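Long-range contacts in uncharacterized protein (Bacteroides ovatus, PDB 4FS7), which is of unknown function but, as an extracellular leucine-rich repeat protein of the BspA type, probably binds other proteins: residues A65-C70 and F88-C93; I144-G149 and V167-S172. One frame throughout, in Å; residues are numbered along the deposited sequence.

Interaction 1: residues A65-C70 and F88-C93; sequences AAFQGC and FAFENC
The rings of F67 and F90 run alongside each other in the same direction, on matching loops of neighbouring coils. The F67 side chain can be followed outward. Its CB sits 3.2 Å from A89 O and also leans on the sulfur of C93. With CG anti to its own carbonyl carbon (chi1 -64°), the ring starts with A89 O at its edge, in the ring plane. Further out, CD2 meets CE1 of F90 at 3.7 Å, and CE2 only grazes that same atom. The ring planes are 19° apart but so slid that they barely overlap, with centroids 5.9 Å apart; this is packing flank to flank. A89, small enough to fit, lays its CB over the centre of the F90 ring. Cutting F67 back to an alanine would probably open a gap beside F90 and strip part of the apolar cover from I62, V22 and L25.

The backbones are joined by F67 N to A89 O (2.8 Å) and G69 N to E91 O (2.8 Å), the latter almost straight at 169°. Each loop is a type I turn running into a type II turn. In the third place of the type II turns, where phi is positive, stand G69, as glycine readily does, and N92, a residue that tolerates such angles. At the outer margin Q68 reaches out extended, and its NE2 bonds to OE1 of E91 at 2.7 Å, coming from above the carboxylate plane; E91 has two conformers, and the bond is established for one.

Inward, F67 packs on I62 of strand 55-62 and on V22 and L25 of strand 19-25, while F90 also touches I62 and meets the F113 ring; backbone bonds from F90 to T112 and from N92 to S114 carry the stacking onward.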
loop_
_atom_site.group_PDB
_atom_site.type_symbol
_atom_site.label_atom_id
_atom_site.label_comp_id
_atom_site.label_asym_id
_atom_site.label_seq_id
_atom_site.Cartn_x
_atom_site.Cartn_y
_atom_site.Cartn_z
ATOM N N ALA A 65 2.397 24.396 13.798
ATOM C CA ALA A 65 1.560 23.851 14.857
ATOM C C ALA A 65 0.590 24.861 15.487
ATOM O O ALA A 65 0.172 24.683 16.620
ATOM C CB ALA A 65 2.423 23.144 15.945
ATOM N N ALA A 66 0.135 25.854 14.713
ATOM C CA ALA A 66 -0.615 26.944 15.330
ATOM C C ALA A 66 -1.898 26.469 16.013
ATOM O O ALA A 66 -2.206 26.875 17.152
ATOM C CB ALA A 66 -0.938 28.014 14.274
ATOM N N PHE A 67 -2.624 25.560 15.355
ATOM C CA PHE A 67 -3.888 25.047 15.883
ATOM C C PHE A 67 -3.794 23.563 16.304
ATOM O O PHE A 67 -4.811 22.894 16.469
ATOM C CB PHE A 67 -5.048 25.234 14.910
ATOM C CG PHE A 67 -5.363 26.668 14.621
ATOM C CD1 PHE A 67 -6.177 27.403 15.460
ATOM C CD2 PHE A 67 -4.795 27.282 13.517
ATOM C CE1 PHE A 67 -6.438 28.738 15.158
ATOM C CE2 PHE A 67 -5.024 28.577 13.224
ATOM C CZ PHE A 67 -5.862 29.324 14.044
ATOM N N GLN A 68 -2.576 23.075 16.486
ATOM C CA GLN A 68 -2.357 21.669 16.842
ATOM C C GLN A 68 -3.107 21.319 18.129
ATOM O O GLN A 68 -2.974 22.018 19.160
ATOM C CB GLN A 68 -0.872 21.410 16.989
ATOM C CG GLN A 68 -0.501 20.017 17.405
ATOM C CD GLN A 68 0.996 19.839 17.511
ATOM O OE1 GLN A 68 1.666 20.567 18.237
ATOM N NE2 GLN A 68 1.532 18.855 16.801
ATOM N N GLY A 69 -3.938 20.277 18.067
ATOM C CA GLY A 69 -4.692 19.815 19.226
ATOM C C GLY A 69 -5.908 20.629 19.595
ATOM O O GLY A 69 -6.465 20.424 20.663
ATOM N N CYS A 70 -6.335 21.539 18.732
ATOM C CA CYS A 70 -7.522 22.362 18.995
ATOM C C CYS A 70 -8.773 21.580 18.622
ATOM O O CYS A 70 -9.413 21.835 17.612
ATOM C CB CYS A 70 -7.445 23.685 18.226
ATOM S SG CYS A 70 -6.117 24.812 18.745
ATOM N N PHE A 88 2.095 20.828 10.636
ATOM C CA PHE A 88 1.289 20.533 11.816
ATOM C C PHE A 88 0.204 21.579 12.142
ATOM O O PHE A 88 -0.381 21.515 13.212
ATOM C CB PHE A 88 2.141 20.275 13.072
ATOM C CG PHE A 88 3.016 19.079 12.969
ATOM C CD1 PHE A 88 4.244 19.190 12.396
ATOM C CD2 PHE A 88 2.612 17.856 13.451
ATOM C CE1 PHE A 88 5.084 18.099 12.280
ATOM C CE2 PHE A 88 3.456 16.749 13.345
ATOM C CZ PHE A 88 4.694 16.887 12.744
ATOM N N ALA A 89 -0.111 22.484 11.205
ATOM C CA ALA A 89 -0.918 23.641 11.606
ATOM C C ALA A 89 -2.289 23.286 12.188
ATOM O O ALA A 89 -2.764 23.967 13.100
ATOM C CB ALA A 89 -1.033 24.615 10.435
ATOM N N PHE A 90 -2.942 22.242 11.662
ATOM C CA PHE A 90 -4.264 21.847 12.114
ATOM C C PHE A 90 -4.229 20.386 12.590
ATOM O O PHE A 90 -5.250 19.727 12.592
ATOM C CB PHE A 90 -5.312 22.047 11.004
ATOM C CG PHE A 90 -5.150 23.346 10.280
ATOM C CD1 PHE A 90 -5.444 24.557 10.874
ATOM C CD2 PHE A 90 -4.679 23.353 9.017
ATOM C CE1 PHE A 90 -5.222 25.754 10.164
ATOM C CE2 PHE A 90 -4.484 24.506 8.312
ATOM C CZ PHE A 90 -4.731 25.708 8.890
ATOM N N GLU A 91 -3.060 19.904 13.014
ATOM C CA GLU A 91 -2.920 18.510 13.421
ATOM C C GLU A 91 -3.870 18.238 14.587
ATOM O O GLU A 91 -3.908 19.010 15.560
ATOM C CB GLU A 91 -1.481 18.204 13.807
ATOM C CG GLU A 91 -1.162 16.709 13.799
ATOM C CD GLU A 91 -0.014 16.329 14.689
ATOM O OE1 GLU A 91 0.021 16.814 15.848
ATOM O OE2 GLU A 91 0.839 15.529 14.221
ATOM N N ASN A 92 -4.616 17.144 14.497
ATOM C CA ASN A 92 -5.524 16.751 15.569
ATOM C C ASN A 92 -6.628 17.741 15.903
ATOM O O ASN A 92 -7.144 17.738 17.009
ATOM C CB ASN A 92 -4.737 16.314 16.834
ATOM C CG ASN A 92 -3.903 15.068 16.583
ATOM O OD1 ASN A 92 -4.291 14.193 15.793
ATOM N ND2 ASN A 92 -2.769 14.984 17.250
ATOM N N CYS A 93 -7.005 18.552 14.930
ATOM C CA CYS A 93 -8.243 19.320 15.011
ATOM C C CYS A 93 -9.397 18.412 14.636
ATOM O O CYS A 93 -9.950 18.479 13.537
ATOM C CB CYS A 93 -8.222 20.567 14.120
ATOM S SG CYS A 93 -7.033 21.824 14.752
#

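Interaction 2: residues I144-G149 and V167-S172; sequences ITIPEG and VSLPDS
S168 N reaches I144 O in the plane of that carbonyl, at 3.1 Å. I146 N, in turn, bonds to S168 O (2.9 Å), approaching nearly head-on to that carbonyl. The pyrrolidine ring of P170 is met at CG and CD by CG2 of I146, in one of that residue's two conformers, and at CG by P147 O (3.6 Å). I146 CG2 stands anti to its backbone N, which turns this branch to the proline.

Parallel bridges pair I144 with V167 and T145 with S168, stacking neighbouring coils of the leucine-rich repeat solenoid. Beta-branched I144 and V167 suit strands, and their CG2 methyls meet at 3.8 Å on the buried face, where I144 and I146 rest on F158. T145 and S168 take the other face, as suits small hydroxyl residues near solvent.

From the strand ends onward, water bridges the two segments. One water donates to I146 O and bonds to S168 OG at 2.8 Å; another donates to E148 O and accepts from S172 N, at 3.0 Å. A third links E148 O with S172 OG. The carboxylate of D171 forms a salt bridge with R194.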
loop_
_atom_site.group_PDB
_atom_site.type_symbol
_atom_site.label_atom_id
_atom_site.label_comp_id
_atom_site.label_asym_id
_atom_site.label_seq_id
_atom_site.Cartn_x
_atom_site.Cartn_y
_atom_site.Cartn_z
ATOM N N ILE A 144 -11.066 13.748 -3.449
ATOM C CA ILE A 144 -10.067 14.820 -3.559
ATOM C C ILE A 144 -9.453 14.850 -4.963
ATOM O O ILE A 144 -9.167 13.788 -5.558
ATOM C CB ILE A 144 -8.971 14.738 -2.471
ATOM C CG1 ILE A 144 -8.199 16.076 -2.412
ATOM C CG2 ILE A 144 -8.083 13.540 -2.717
ATOM C CD1 ILE A 144 -7.293 16.239 -1.275
ATOM N N THR A 145 -9.337 16.066 -5.501
ATOM C CA THR A 145 -8.638 16.291 -6.755
ATOM C C THR A 145 -7.322 17.004 -6.515
ATOM O O THR A 145 -7.270 18.067 -5.849
ATOM C CB THR A 145 -9.544 17.065 -7.726
ATOM O OG1 THR A 145 -10.702 16.270 -7.996
ATOM C CG2 THR A 145 -8.825 17.383 -9.043
ATOM N N ILE A 146 -6.249 16.388 -6.975
ATOM C CA ILE A 146 -4.887 16.932 -6.806
ATOM C C ILE A 146 -4.542 17.744 -8.038
ATOM O O ILE A 146 -4.571 17.219 -9.129
ATOM C CB ILE A 146 -3.781 15.829 -6.683
ATOM C CG1 ILE A 146 -4.122 14.774 -5.624
ATOM C CG2 ILE A 146 -2.397 16.468 -6.404
ATOM C CD1 ILE A 146 -4.421 15.315 -4.220
ATOM N N PRO A 147 -4.235 19.049 -7.877
ATOM C CA PRO A 147 -3.910 19.896 -9.010
ATOM C C PRO A 147 -2.753 19.351 -9.868
ATOM O O PRO A 147 -1.824 18.700 -9.346
ATOM C CB PRO A 147 -3.549 21.232 -8.327
ATOM C CG PRO A 147 -4.338 21.272 -7.113
ATOM C CD PRO A 147 -4.313 19.846 -6.636
ATOM N N GLU A 148 -2.807 19.636 -11.165
ATOM C CA GLU A 148 -1.881 19.072 -12.151
ATOM C C GLU A 148 -0.432 19.382 -11.866
ATOM O O GLU A 148 0.453 18.652 -12.252
ATOM C CB GLU A 148 -2.261 19.522 -13.582
ATOM C CG GLU A 148 -1.928 20.969 -13.967
ATOM C CD GLU A 148 -2.428 21.371 -15.355
ATOM O OE1 GLU A 148 -2.035 20.730 -16.375
ATOM O OE2 GLU A 148 -3.230 22.333 -15.402
ATOM N N GLY A 149 -0.184 20.529 -11.236
ATOM C CA GLY A 149 1.154 20.954 -10.938
ATOM C C GLY A 149 1.797 20.428 -9.689
ATOM O O GLY A 149 2.927 20.803 -9.410
ATOM N N VAL A 167 -10.096 9.661 -5.960
ATOM C CA VAL A 167 -8.910 10.521 -5.968
ATOM C C VAL A 167 -8.387 10.701 -7.379
ATOM O O VAL A 167 -8.280 9.737 -8.108
ATOM C CB VAL A 167 -7.808 9.998 -5.006
ATOM C CG1 VAL A 167 -7.448 8.561 -5.264
ATOM C CG2 VAL A 167 -6.581 10.896 -5.035
ATOM N N SER A 168 -8.129 11.946 -7.766
ATOM C CA SER A 168 -7.497 12.284 -9.028
ATOM C C SER A 168 -6.070 12.737 -8.781
ATOM O O SER A 168 -5.856 13.849 -8.302
ATOM C CB SER A 168 -8.308 13.357 -9.740
ATOM O OG SER A 168 -7.648 13.706 -10.957
ATOM N N LEU A 169 -5.098 11.894 -9.083
ATOM C CA LEU A 169 -3.672 12.165 -8.954
ATOM C C LEU A 169 -3.193 12.984 -10.140
ATOM O O LEU A 169 -3.790 12.923 -11.203
ATOM C CB LEU A 169 -2.879 10.861 -8.876
ATOM C CG LEU A 169 -3.034 10.055 -7.593
ATOM C CD1 LEU A 169 -2.522 8.637 -7.775
ATOM C CD2 LEU A 169 -2.300 10.763 -6.436
ATOM N N PRO A 170 -2.099 13.750 -9.992
ATOM C CA PRO A 170 -1.565 14.468 -11.143
ATOM C C PRO A 170 -1.110 13.462 -12.196
ATOM O O PRO A 170 -0.381 12.506 -11.900
ATOM C CB PRO A 170 -0.366 15.231 -10.552
ATOM C CG PRO A 170 -0.630 15.290 -9.088
ATOM C CD PRO A 170 -1.310 13.999 -8.775
ATOM N N ASP A 171 -1.524 13.701 -13.428
ATOM C CA ASP A 171 -1.203 12.773 -14.483
ATOM C C ASP A 171 0.270 12.657 -14.819
ATOM O O ASP A 171 0.687 11.648 -15.396
ATOM C CB ASP A 171 -2.005 13.090 -15.727
ATOM C CG ASP A 171 -2.080 11.935 -16.689
ATOM O OD1 ASP A 171 -2.400 10.759 -16.296
ATOM O OD2 ASP A 171 -1.782 12.211 -17.855
ATOM N N SER A 172 1.082 13.635 -14.450
ATOM C CA SER A 172 2.497 13.587 -14.685
ATOM C C SER A 172 3.284 12.818 -13.650
ATOM O O SER A 172 4.503 12.617 -13.806
ATOM C CB SER A 172 3.081 15.022 -14.722
ATOM O OG SER A 172 2.918 15.666 -13.444
HETATM O O HOH W 1 -5.856 15.838 -11.007
HETATM O O HOH W 2 0.153 16.477 -13.977
HETATM O O HOH W 3 3.065 18.632 -13.178
#

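In the fold
Interactions 1 and 2 occupy different parts of the same elongated solenoid, interaction 1 closing before interaction 2 opens. In both, most paired residues are 23 positions apart, as with F67 and F90 or I144 and V167, consistent with one coil per repeat. They differ in the part of the coil they join: interaction 1 stacks turns, interaction 2 short parallel strands and the loops that follow them. Their centres are about 25 Å apart and their nearest atoms about 13 Å, without touching. Interaction 1 lies nearer the N-terminal sheet, about 27 Å from the centre of the chain, against about 18 Å for interaction 2. No active site or ligand is known to which either could be related.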